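Local coordinates for protein 3-carboxy-cis,cis-muconate cycloisomerase (Acinetobacter calcoaceticus, PDB 1Q5N) that is an enzyme of the fumarase/aspartase superfamily, a largely helical homotetramer, at residues Q39-V44 / S211-A216; S28-A33 / N80-F85; S22-V27 / T61-I66. All blocks are in the same frame, centred on the assembly; numbering follows the deposited sequence.

Contact 1: residues Q39-V44 / S211-A216; sequences QAQAQV and SIVVEA. Unlike the reference sequence in segment 39-44: A40 (reference Gln).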
# COMPACT_ATOMS: atom_id res chain seq x y z
N GLN A 39 -10.08 -0.45 -41.09
CA GLN A 39 -9.15 -0.05 -42.12
C GLN A 39 -8.04 -1.05 -42.35
O GLN A 39 -7.69 -1.33 -43.50
CB GLN A 39 -8.52 1.29 -41.81
CG GLN A 39 -9.46 2.45 -41.97
CD GLN A 39 -8.71 3.77 -41.83
OE1 GLN A 39 -8.65 4.56 -42.79
NE2 GLN A 39 -8.11 4.01 -40.65
N ALA A 40 -7.47 -1.58 -41.27
CA ALA A 40 -6.38 -2.53 -41.41
C ALA A 40 -6.86 -3.79 -42.08
O ALA A 40 -6.13 -4.38 -42.86
CB ALA A 40 -5.78 -2.86 -40.05
N GLN A 41 -8.09 -4.20 -41.76
CA GLN A 41 -8.65 -5.41 -42.34
C GLN A 41 -8.99 -5.24 -43.84
O GLN A 41 -8.74 -6.16 -44.62
CB GLN A 41 -9.89 -5.87 -41.56
CG GLN A 41 -9.54 -6.38 -40.21
CD GLN A 41 -10.75 -6.73 -39.36
OE1 GLN A 41 -11.84 -6.17 -39.54
NE2 GLN A 41 -10.56 -7.64 -38.40
N ALA A 42 -9.54 -4.09 -44.21
CA ALA A 42 -9.87 -3.80 -45.61
C ALA A 42 -8.57 -3.79 -46.41
O ALA A 42 -8.47 -4.36 -47.48
CB ALA A 42 -10.59 -2.43 -45.73
N GLN A 43 -7.56 -3.17 -45.85
CA GLN A 43 -6.28 -3.09 -46.50
C GLN A 43 -5.58 -4.45 -46.79
O GLN A 43 -4.70 -4.52 -47.65
CB GLN A 43 -5.39 -2.17 -45.66
CG GLN A 43 -3.93 -2.31 -45.88
CD GLN A 43 -3.15 -1.39 -44.98
OE1 GLN A 43 -1.94 -1.60 -44.74
NE2 GLN A 43 -3.83 -0.35 -44.48
N VAL A 44 -5.93 -5.52 -46.07
CA VAL A 44 -5.30 -6.82 -46.34
C VAL A 44 -6.31 -7.83 -46.88
O VAL A 44 -6.01 -9.03 -46.97
CB VAL A 44 -4.65 -7.43 -45.07
CG1 VAL A 44 -3.52 -6.56 -44.59
CG2 VAL A 44 -5.70 -7.65 -43.98
N SER A 211 -1.63 -12.62 -38.09
CA SER A 211 -0.40 -11.83 -38.00
C SER A 211 -0.39 -10.65 -38.99
O SER A 211 0.05 -9.56 -38.65
CB SER A 211 0.78 -12.73 -38.25
OG SER A 211 0.62 -13.96 -37.58
N ILE A 212 -0.92 -10.86 -40.18
CA ILE A 212 -1.00 -9.82 -41.21
C ILE A 212 -1.90 -8.69 -40.68
O ILE A 212 -1.57 -7.49 -40.80
CB ILE A 212 -1.62 -10.43 -42.51
CG1 ILE A 212 -0.73 -11.58 -43.01
CG2 ILE A 212 -1.94 -9.38 -43.48
CD1 ILE A 212 -1.02 -13.03 -42.22
N VAL A 213 -3.05 -9.04 -40.10
CA VAL A 213 -3.93 -7.99 -39.59
C VAL A 213 -3.36 -7.19 -38.38
O VAL A 213 -3.56 -5.98 -38.30
CB VAL A 213 -5.29 -8.54 -39.21
CG1 VAL A 213 -6.11 -7.43 -38.56
CG2 VAL A 213 -6.02 -9.04 -40.46
N VAL A 214 -2.65 -7.84 -37.47
CA VAL A 214 -2.11 -7.15 -36.29
C VAL A 214 -1.07 -6.14 -36.76
O VAL A 214 -1.01 -5.00 -36.28
CB VAL A 214 -1.43 -8.13 -35.29
CG1 VAL A 214 -0.93 -7.38 -34.05
CG2 VAL A 214 -2.43 -9.16 -34.86
N GLU A 215 -0.25 -6.57 -37.72
CA GLU A 215 0.77 -5.70 -38.24
C GLU A 215 0.19 -4.40 -38.82
O GLU A 215 0.67 -3.30 -38.52
CB GLU A 215 1.57 -6.47 -39.26
CG GLU A 215 2.53 -5.64 -40.06
CD GLU A 215 3.20 -6.51 -41.10
OE1 GLU A 215 2.45 -7.10 -41.94
OE2 GLU A 215 4.44 -6.62 -41.07
N ALA A 216 -0.86 -4.54 -39.62
CA ALA A 216 -1.47 -3.37 -40.23
C ALA A 216 -2.30 -2.57 -39.23
O ALA A 216 -2.53 -1.38 -39.41
CB ALA A 216 -2.36 -3.80 -41.42
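A40 and A216 meet side chain to side chain, CB to CB at 3.8 Å, where the C-terminal end of helix 23-43 packs on helix 210-221. With nothing larger between them, the CA atoms of A40 and A216 come within 5.1 Å, and A40 CB also rests against the backbone carbonyl of A216, 3.6 Å from its C. The two axes run 8.6 Å apart at 128°, more antiparallel than not. This is apolar helix-on-helix packing within the superfamily's largely helical fold, between an early and a mid-chain helix. On the buried flank the CG of Q41 lies against V213 CG1, while its amide NE2 turns off to the carbonyl of W106. At the helix end V44 pushes its two methyls across: CG2 meets V213 CG2 at about a right angle between the side chains, and CG1 presses on I212 CG2 at 3.4 Å, tighter than usual van der Waals contact. Q43 marks the looser, solvent-facing side. Its chain, with CG anti to the backbone N (chi1 160°), stretches past A216, OE1 staying 4.0 Å from A216 CB, and NE2 is held by Q220 farther along helix 210-221.

Contact 2: residues S28-A33 / N80-F85; sequences SYMVEA and NIAIPF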
# COMPACT_ATOMS: atom_id res chain seq x y z
N SER A 28 -14.11 8.05 -27.34
CA SER A 28 -13.52 8.57 -28.56
C SER A 28 -12.39 7.69 -29.02
O SER A 28 -12.29 7.35 -30.20
CB SER A 28 -12.92 9.95 -28.32
OG SER A 28 -13.62 10.87 -29.09
N TYR A 29 -11.53 7.31 -28.08
CA TYR A 29 -10.38 6.47 -28.40
C TYR A 29 -10.85 5.07 -28.80
O TYR A 29 -10.21 4.42 -29.63
CB TYR A 29 -9.42 6.38 -27.20
CG TYR A 29 -8.63 7.64 -26.94
CD1 TYR A 29 -7.60 8.03 -27.80
CD2 TYR A 29 -8.83 8.40 -25.78
CE1 TYR A 29 -6.78 9.12 -27.52
CE2 TYR A 29 -8.01 9.53 -25.48
CZ TYR A 29 -6.98 9.87 -26.37
OH TYR A 29 -6.15 10.95 -26.15
N MET A 30 -11.95 4.61 -28.22
CA MET A 30 -12.45 3.28 -28.60
C MET A 30 -12.94 3.32 -30.05
O MET A 30 -12.72 2.35 -30.83
CB MET A 30 -13.59 2.83 -27.67
CG MET A 30 -13.07 2.47 -26.25
SD MET A 30 -14.41 2.17 -25.07
CE MET A 30 -14.73 0.54 -25.51
N VAL A 31 -13.59 4.43 -30.40
CA VAL A 31 -14.07 4.61 -31.76
C VAL A 31 -12.83 4.58 -32.67
O VAL A 31 -12.79 3.86 -33.68
CB VAL A 31 -14.80 5.95 -31.92
CG1 VAL A 31 -14.97 6.30 -33.44
CG2 VAL A 31 -16.18 5.88 -31.21
N GLU A 32 -11.80 5.32 -32.28
CA GLU A 32 -10.60 5.36 -33.08
C GLU A 32 -10.01 3.96 -33.30
O GLU A 32 -9.54 3.62 -34.41
CB GLU A 32 -9.59 6.26 -32.39
CG GLU A 32 -8.31 6.54 -33.17
CD GLU A 32 -7.43 7.59 -32.44
OE1 GLU A 32 -7.99 8.45 -31.70
OE2 GLU A 32 -6.19 7.57 -32.63
N ALA A 33 -10.02 3.15 -32.24
CA ALA A 33 -9.52 1.77 -32.33
C ALA A 33 -10.36 0.90 -33.33
O ALA A 33 -9.80 0.05 -34.04
CB ALA A 33 -9.53 1.11 -30.95
N ASN A 80 -18.19 -4.55 -18.49
CA ASN A 80 -17.23 -3.69 -19.17
C ASN A 80 -17.93 -2.80 -20.17
O ASN A 80 -19.05 -3.07 -20.60
CB ASN A 80 -16.05 -4.46 -19.83
CG ASN A 80 -16.42 -5.16 -21.11
OD1 ASN A 80 -16.81 -4.55 -22.12
ND2 ASN A 80 -16.27 -6.48 -21.08
N ILE A 81 -17.28 -1.70 -20.52
CA ILE A 81 -17.82 -0.73 -21.42
C ILE A 81 -17.83 -1.14 -22.87
O ILE A 81 -18.70 -0.71 -23.62
CB ILE A 81 -17.01 0.56 -21.34
CG1 ILE A 81 -16.99 1.05 -19.90
CG2 ILE A 81 -17.62 1.64 -22.24
CD1 ILE A 81 -15.97 2.16 -19.69
N ALA A 82 -16.87 -1.97 -23.27
CA ALA A 82 -16.78 -2.30 -24.68
C ALA A 82 -18.01 -3.00 -25.26
O ALA A 82 -18.44 -2.65 -26.36
CB ALA A 82 -15.55 -3.13 -24.95
N ILE A 83 -18.58 -3.94 -24.52
CA ILE A 83 -19.74 -4.69 -25.01
C ILE A 83 -20.94 -3.81 -25.42
O ILE A 83 -21.40 -3.90 -26.54
CB ILE A 83 -20.13 -5.80 -23.97
CG1 ILE A 83 -19.11 -6.96 -24.05
CG2 ILE A 83 -21.52 -6.37 -24.24
CD1 ILE A 83 -19.18 -7.93 -22.92
N PRO A 84 -21.43 -2.94 -24.52
CA PRO A 84 -22.57 -2.09 -24.88
C PRO A 84 -22.11 -1.03 -25.89
O PRO A 84 -22.91 -0.50 -26.64
CB PRO A 84 -22.97 -1.47 -23.56
CG PRO A 84 -22.34 -2.36 -22.52
CD PRO A 84 -21.06 -2.74 -23.11
N PHE A 85 -20.84 -0.69 -25.87
CA PHE A 85 -20.36 0.30 -26.79
C PHE A 85 -20.42 -0.27 -28.23
O PHE A 85 -20.83 0.42 -29.15
CB PHE A 85 -18.93 0.69 -26.42
CG PHE A 85 -18.14 1.22 -27.57
CD1 PHE A 85 -18.24 2.55 -27.95
CD2 PHE A 85 -17.26 0.39 -28.26
CE1 PHE A 85 -17.47 3.04 -29.03
CE2 PHE A 85 -16.50 0.87 -29.33
CZ PHE A 85 -16.60 2.18 -29.71
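A Met-aromatic contact joins helix 23-43 to the start of helix 82-94 in the buried interior, with M30 lying over one face of the F85 ring. M30 CB comes nearest the ring itself, 3.7 Å from F85 CZ, and sits above the rim of the ring as a CH-pi contact. Farther along the chain, M30 SD stands almost straight above the ring, 4.7 Å from the F85 centroid and 12° off its normal, a distant sulfur-aromatic approach. The bend at chi3 (82°) brings M30 CE against both the ring and the backbone, 3.7 Å from F85 CD2 and 3.6 Å from A82 CA. I81 CG2 flanks the sulfur more loosely. V31 meets the ring at its edge, V31 CG2 lying in the ring plane and 3.8 Å from F85 CE1. Face and edge contacts together should limit how F85 can turn. At the start of 80-85, N80 OD1 accepts from I83 N at 3.0 Å with an N-H...O angle of 159°, a capping bond at the turn into the helix. L114 of helix 110-146 also touches M30, completing a Met-aromatic contact between helices in the core of a largely helical superfamily fold.

Contact 3: residues S22-V27 / T61-I66; sequences SDRALV and TAIDKI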
# COMPACT_ATOMS: atom_id res chain seq x y z
N SER A 22 -11.40 11.25 -19.46
CA SER A 22 -12.84 11.44 -19.22
C SER A 22 -13.65 10.35 -20.00
O SER A 22 -13.14 9.72 -20.94
CB SER A 22 -13.24 12.83 -19.69
OG SER A 22 -13.20 12.90 -21.12
N ASP A 23 -14.90 10.12 -19.62
CA ASP A 23 -15.72 9.13 -20.29
C ASP A 23 -15.80 9.38 -21.80
O ASP A 23 -15.68 8.46 -22.63
CB ASP A 23 -17.13 9.11 -19.71
CG ASP A 23 -17.18 8.55 -18.29
OD1 ASP A 23 -16.26 7.81 -17.89
OD2 ASP A 23 -18.14 8.85 -17.56
N ARG A 24 -15.96 10.65 -22.14
CA ARG A 24 -16.10 11.08 -23.50
C ARG A 24 -14.81 10.81 -24.29
O ARG A 24 -14.87 10.26 -25.39
CB ARG A 24 -16.49 12.55 -23.48
CG ARG A 24 -16.98 13.06 -24.80
CD ARG A 24 -18.15 14.06 -24.64
NE ARG A 24 -18.55 14.52 -25.97
CZ ARG A 24 -17.69 15.05 -26.85
NH1 ARG A 24 -16.39 15.19 -26.52
NH2 ARG A 24 -18.11 15.40 -28.07
N ALA A 25 -13.64 11.16 -23.75
CA ALA A 25 -12.44 10.85 -24.50
C ALA A 25 -12.21 9.34 -24.61
O ALA A 25 -11.75 8.85 -25.66
CB ALA A 25 -11.18 11.53 -23.88
N LEU A 26 -12.54 8.60 -23.55
CA LEU A 26 -12.32 7.15 -23.58
C LEU A 26 -13.10 6.53 -24.75
O LEU A 26 -12.53 5.78 -25.55
CB LEU A 26 -12.72 6.48 -22.24
CG LEU A 26 -12.62 4.94 -22.30
CD1 LEU A 26 -11.16 4.49 -22.48
CD2 LEU A 26 -13.24 4.34 -21.06
N VAL A 27 -14.38 6.87 -24.84
CA VAL A 27 -15.22 6.36 -25.94
C VAL A 27 -14.69 6.85 -27.31
O VAL A 27 -14.76 6.13 -28.30
CB VAL A 27 -16.70 6.77 -25.77
CG1 VAL A 27 -17.50 6.30 -27.01
CG2 VAL A 27 -17.29 6.14 -24.47
N THR A 61 -18.91 11.00 -36.54
CA THR A 61 -19.92 11.62 -35.66
C THR A 61 -20.57 10.68 -34.65
O THR A 61 -21.56 11.04 -34.02
CB THR A 61 -21.10 12.22 -36.44
OG1 THR A 61 -21.85 11.15 -37.06
CG2 THR A 61 -20.60 13.22 -37.48
N ALA A 62 -20.03 9.47 -34.51
CA ALA A 62 -20.62 8.50 -33.60
C ALA A 62 -20.66 9.02 -32.18
O ALA A 62 -21.62 8.75 -31.44
CB ALA A 62 -19.85 7.20 -33.66
N ILE A 63 -19.63 9.76 -31.79
CA ILE A 63 -19.54 10.28 -30.45
C ILE A 63 -20.75 11.12 -30.08
O ILE A 63 -21.21 11.08 -28.95
CB ILE A 63 -18.28 11.13 -30.27
CG1 ILE A 63 -18.12 11.51 -28.80
CG2 ILE A 63 -18.35 12.37 -31.15
CD1 ILE A 63 -17.65 10.34 -27.94
N ASP A 64 -21.27 11.86 -31.05
CA ASP A 64 -22.44 12.70 -30.79
C ASP A 64 -23.73 11.92 -30.77
O ASP A 64 -24.71 12.34 -30.14
CB ASP A 64 -22.52 13.83 -31.80
CG ASP A 64 -21.36 14.78 -31.65
OD1 ASP A 64 -21.26 15.38 -30.55
OD2 ASP A 64 -20.55 14.90 -32.60
N LYS A 65 -23.73 10.78 -31.44
CA LYS A 65 -24.93 9.95 -31.48
C LYS A 65 -25.04 8.92 -30.34
O LYS A 65 -26.12 8.40 -30.10
CB LYS A 65 -25.01 9.22 -32.81
CG LYS A 65 -25.10 10.14 -34.03
CD LYS A 65 -25.19 9.26 -35.25
CE LYS A 65 -25.22 10.03 -36.53
NZ LYS A 65 -25.35 8.99 -37.60
N ILE A 66 -23.94 8.63 -29.65
CA ILE A 66 -23.94 7.67 -28.56
C ILE A 66 -24.66 8.12 -27.27
O ILE A 66 -24.45 9.22 -26.79
CB ILE A 66 -22.47 7.26 -28.29
CG1 ILE A 66 -22.10 6.16 -29.29
CG2 ILE A 66 -22.28 6.85 -26.85
CD1 ILE A 66 -20.70 5.86 -29.31
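This is a partly buried, mainly apolar contact between the first turn of helix 23-43 and the short helix 62-65, with a charged pair on its solvent-exposed side. I63 is the central side chain. Its CG1 lies anti to the backbone N (chi1 -173°), which carries CD1 across to the first turn of the longer helix, 3.8 Å from R24 O and 4.1 Å from V27 CG1. R24 then passes over I63 at about a right angle. Its guanidinium lays one face above the CG1 of I63, which is 3.8 Å from that plane and offset toward the rim, so the flat cation rests on aliphatic carbon. The bend at chi2 helps bring the R24 end toward helix 62-65, where D64 lies at the edge of the group. R24 NH2 and D64 OD1 remain 4.0 Å apart, too far for a salt bridge, and the guanidinium and carboxylate planes are turned 48° from each other; the attraction is probably long-range only. On the buried side V27 CG1 touches both isoleucines, reaching I66 CD1 at 4.0 Å. S22 caps the helix that carries R24 and V27: its OG accepts from A25 N at 3.2 Å, nearly straight at 168°. V27 also meets F68 and L71 of helix 68-78 and F85 of helix 82-94, while I66 packs on I92. V27 touches L7 of the third subunit as well, so the start of helix 23-43 is in contact with helices 68-78 and 82-94 of its own chain and with that neighbour's N-terminal residues.

From the N terminus, helix 23-43 supplies the first segment of every contact: contact 3 at its start, contact 2 midway, contact 1 at its end. The return partners follow in the same order, 61-66, 80-85 and 211-216, so the closures are progressively longer and all three cross, none nesting in another. Contact 3 closes the loop through helix 49-59, contact 2 adds helix 68-78, and contact 1 brings back helix 210-221 after helices 110-146 and 166-191. Contacts 2 and 3 form continuous packing, centres about 9 Å apart, with F85 on V27 and I81 on L26. Contact 1 stands apart, its centre about 19 Å from that of contact 2.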